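Transcriptional regulator (Enterococcus faecalis, PDB 3QFI) is of undefined function but belongs to the LytR-CpsA-Psr family and has an alpha/beta fold built round a mixed beta sheet. Local coordinates at residues D119-I124 with E178-K183. Numbering follows the deposited sequence.
Sequences DAVGGI and EKIVRK
The amino nitrogen NZ of Lys-183 comes to 2.7 Å from Gly-123 O, across the bend where helix 111-120 gives way to strand 124-128. A Schellman motif ends that helix: Gly-122 turns to a positive phi of 86° and its N bonds back to Asp-119 O at 3.2 Å. Gly-123 also has positive phi, and on either side of the glycine pair the side chains of Val-121 and Ile-124 are directed at helix 166-184. The lysine chain starts with CG anti to its own backbone N (chi1 -167°) and then bends at each of the three following torsions; it thus folds across the turn, Lys-183 CG lying 3.9 Å from Val-121 CB, before the amino group curls in toward the glycine carbonyl and the CG2 methyl of Ile-124.

Beside this polar end the contact is aliphatic. Ile-180 extends its CD1 from the helix to within 3.6 Å of Ile-124 CG2, the two side chains crossing at a slant, and the same methyl lies 4.2 Å from Val-121 CG2. Leu-117 and Ile-118 also touch Ile-180, which thus packs helix 166-184 against both helix 111-120 and the start of strand 124-128. Ile-124 is itself paired through its backbone with Leu-147. Lys-179, one turn before Lys-183, contributes the base of its side chain, CB resting 3.9 Å from Ile-124 CB while its amino end leads away.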
ATOM      1  N   ASP A 119      -4.574 -17.270   7.597  1.00 21.60           N
ATOM      2  CA  ASP A 119      -4.676 -18.638   8.107  1.00 17.49           C
ATOM      3  C   ASP A 119      -3.921 -19.656   7.257  1.00 17.47           C
ATOM      4  O   ASP A 119      -3.440 -20.660   7.768  1.00 22.97           O
ATOM      5  CB  ASP A 119      -6.138 -19.062   8.217  1.00 25.46           C
ATOM      6  CG  ASP A 119      -6.887 -18.268   9.262  1.00 36.24           C
ATOM      7  OD1 ASP A 119      -6.276 -17.957  10.311  1.00 40.42           O
ATOM      8  OD2 ASP A 119      -8.079 -17.958   9.045  1.00 42.09           O
ATOM      9  N   ALA A 120      -3.816 -19.384   5.963  1.00 17.70           N
ATOM     10  CA  ALA A 120      -3.121 -20.269   5.043  1.00 15.10           C
ATOM     11  C   ALA A 120      -1.619 -20.251   5.292  1.00 20.26           C
ATOM     12  O   ALA A 120      -0.897 -21.150   4.843  1.00 25.28           O
ATOM     13  CB  ALA A 120      -3.408 -19.853   3.605  1.00  5.24           C
ATOM     14  N   VAL A 121      -1.143 -19.215   5.974  1.00 18.90           N
ATOM     15  CA  VAL A 121       0.278 -19.109   6.273  1.00 27.04           C
ATOM     16  C   VAL A 121       0.572 -19.492   7.723  1.00 35.27           C
ATOM     17  O   VAL A 121       1.718 -19.431   8.158  1.00 43.58           O
ATOM     18  CB  VAL A 121       0.824 -17.671   6.017  1.00 27.75           C
ATOM     19  CG1 VAL A 121       0.645 -17.297   4.549  1.00 15.15           C
ATOM     20  CG2 VAL A 121       0.118 -16.666   6.920  1.00 22.73           C
ATOM     21  N   GLY A 122      -0.460 -19.876   8.471  1.00 33.28           N
ATOM     22  CA  GLY A 122      -0.252 -20.277   9.847  1.00 25.43           C
ATOM     23  C   GLY A 122      -0.265 -19.134  10.831  1.00 28.61           C
ATOM     24  O   GLY A 122       0.182 -19.281  11.971  1.00 29.08           O
ATOM     25  N   GLY A 123      -0.779 -17.991  10.390  1.00 31.03           N
ATOM     26  CA  GLY A 123      -0.862 -16.831  11.260  1.00 25.55           C
ATOM     27  C   GLY A 123       0.397 -15.985  11.261  1.00 24.10           C
ATOM     28  O   GLY A 123       1.396 -16.332  10.632  1.00 21.84           O
ATOM     29  N   ILE A 124       0.354 -14.872  11.981  1.00 22.00           N
ATOM     30  CA  ILE A 124       1.499 -13.982  12.043  1.00 22.92           C
ATOM     31  C   ILE A 124       1.609 -13.318  13.399  1.00 20.56           C
ATOM     32  O   ILE A 124       0.601 -13.033  14.040  1.00 19.19           O
ATOM     33  CB  ILE A 124       1.402 -12.873  10.975  1.00 26.77           C
ATOM     34  CG1 ILE A 124       0.142 -12.039  11.206  1.00 19.15           C
ATOM     35  CG2 ILE A 124       1.384 -13.494   9.578  1.00 38.01           C
ATOM     36  CD1 ILE A 124      -0.010 -10.878  10.240  1.00 25.66           C
ATOM     37  N   GLU A 178       3.725  -6.793   6.028  1.00 19.22           N
ATOM     38  CA  GLU A 178       5.155  -7.069   6.122  1.00 22.12           C
ATOM     39  C   GLU A 178       5.388  -8.473   6.672  1.00 30.43           C
ATOM     40  O   GLU A 178       6.253  -9.214   6.188  1.00 25.83           O
ATOM     41  CB  GLU A 178       5.837  -6.063   7.033  1.00 26.67           C
ATOM     42  CG  GLU A 178       7.344  -6.193   7.041  1.00 25.71           C
ATOM     43  CD  GLU A 178       7.972  -5.430   8.187  1.00 35.48           C
ATOM     44  OE1 GLU A 178       7.547  -4.275   8.449  1.00 26.12           O
ATOM     45  OE2 GLU A 178       8.896  -5.989   8.822  1.00 25.54           O
ATOM     46  N   LYS A 179       4.612  -8.828   7.691  1.00 23.81           N
ATOM     47  CA  LYS A 179       4.724 -10.137   8.306  1.00 13.39           C
ATOM     48  C   LYS A 179       4.254 -11.219   7.347  1.00 15.49           C
ATOM     49  O   LYS A 179       4.847 -12.292   7.282  1.00  8.91           O
ATOM     50  CB  LYS A 179       3.910 -10.174   9.598  1.00 14.95           C
ATOM     51  CG  LYS A 179       4.458  -9.268  10.682  1.00 20.72           C
ATOM     52  CD  LYS A 179       5.946  -9.513  10.897  1.00 29.71           C
ATOM     53  CE  LYS A 179       6.493  -8.752  12.103  1.00 29.75           C
ATOM     54  NZ  LYS A 179       6.158  -7.304  12.081  1.00 34.41           N
ATOM     55  N   ILE A 180       3.194 -10.929   6.599  1.00 15.77           N
ATOM     56  CA  ILE A 180       2.661 -11.881   5.637  1.00 20.62           C
ATOM     57  C   ILE A 180       3.739 -12.182   4.598  1.00 22.52           C
ATOM     58  O   ILE A 180       4.221 -13.310   4.483  1.00 25.60           O
ATOM     59  CB  ILE A 180       1.406 -11.321   4.918  1.00 22.67           C
ATOM     60  CG1 ILE A 180       0.264 -11.155   5.915  1.00 19.13           C
ATOM     61  CG2 ILE A 180       0.951 -12.280   3.815  1.00 26.81           C
ATOM     62  CD1 ILE A 180      -0.197 -12.460   6.524  1.00 24.57           C
ATOM     63  N   VAL A 181       4.113 -11.158   3.850  1.00 20.24           N
ATOM     64  CA  VAL A 181       5.126 -11.291   2.828  1.00 26.04           C
ATOM     65  C   VAL A 181       6.345 -12.016   3.343  1.00 29.43           C
ATOM     66  O   VAL A 181       6.907 -12.879   2.661  1.00 33.76           O
ATOM     67  CB  VAL A 181       5.559  -9.924   2.335  1.00 26.93           C
ATOM     68  CG1 VAL A 181       6.778 -10.058   1.437  1.00 21.59           C
ATOM     69  CG2 VAL A 181       4.402  -9.269   1.592  1.00 19.25           C
ATOM     70  N   ARG A 182       6.754 -11.658   4.555  1.00 32.27           N
ATOM     71  CA  ARG A 182       7.923 -12.265   5.169  1.00 25.02           C
ATOM     72  C   ARG A 182       7.731 -13.779   5.281  1.00 27.75           C
ATOM     73  O   ARG A 182       8.635 -14.549   4.971  1.00 26.33           O
ATOM     74  CB  ARG A 182       8.139 -11.654   6.551  1.00 32.98           C
ATOM     75  CG  ARG A 182       9.556 -11.760   7.052  1.00 40.99           C
ATOM     76  CD  ARG A 182      10.338 -10.481   6.800  1.00 49.12           C
ATOM     77  NE  ARG A 182      11.771 -10.692   7.001  1.00 51.47           N
ATOM     78  CZ  ARG A 182      12.680  -9.723   7.006  1.00 51.73           C
ATOM     79  NH1 ARG A 182      13.962 -10.023   7.191  1.00 56.33           N
ATOM     80  NH2 ARG A 182      12.307  -8.458   6.838  1.00 45.19           N
ATOM     81  N   LYS A 183       6.541 -14.186   5.715  1.00 28.04           N
ATOM     82  CA  LYS A 183       6.190 -15.593   5.879  1.00 21.64           C
ATOM     83  C   LYS A 183       6.045 -16.284   4.522  1.00 27.91           C
ATOM     84  O   LYS A 183       6.639 -17.339   4.284  1.00 31.61           O
ATOM     85  CB  LYS A 183       4.871 -15.704   6.640  1.00 18.40           C
ATOM     86  CG  LYS A 183       4.529 -17.093   7.144  1.00 26.96           C
ATOM     87  CD  LYS A 183       5.386 -17.470   8.338  1.00 34.97           C
ATOM     88  CE  LYS A 183       5.340 -16.393   9.413  1.00 35.80           C
ATOM     89  NZ  LYS A 183       3.950 -16.102   9.840  1.00 33.42           N
TER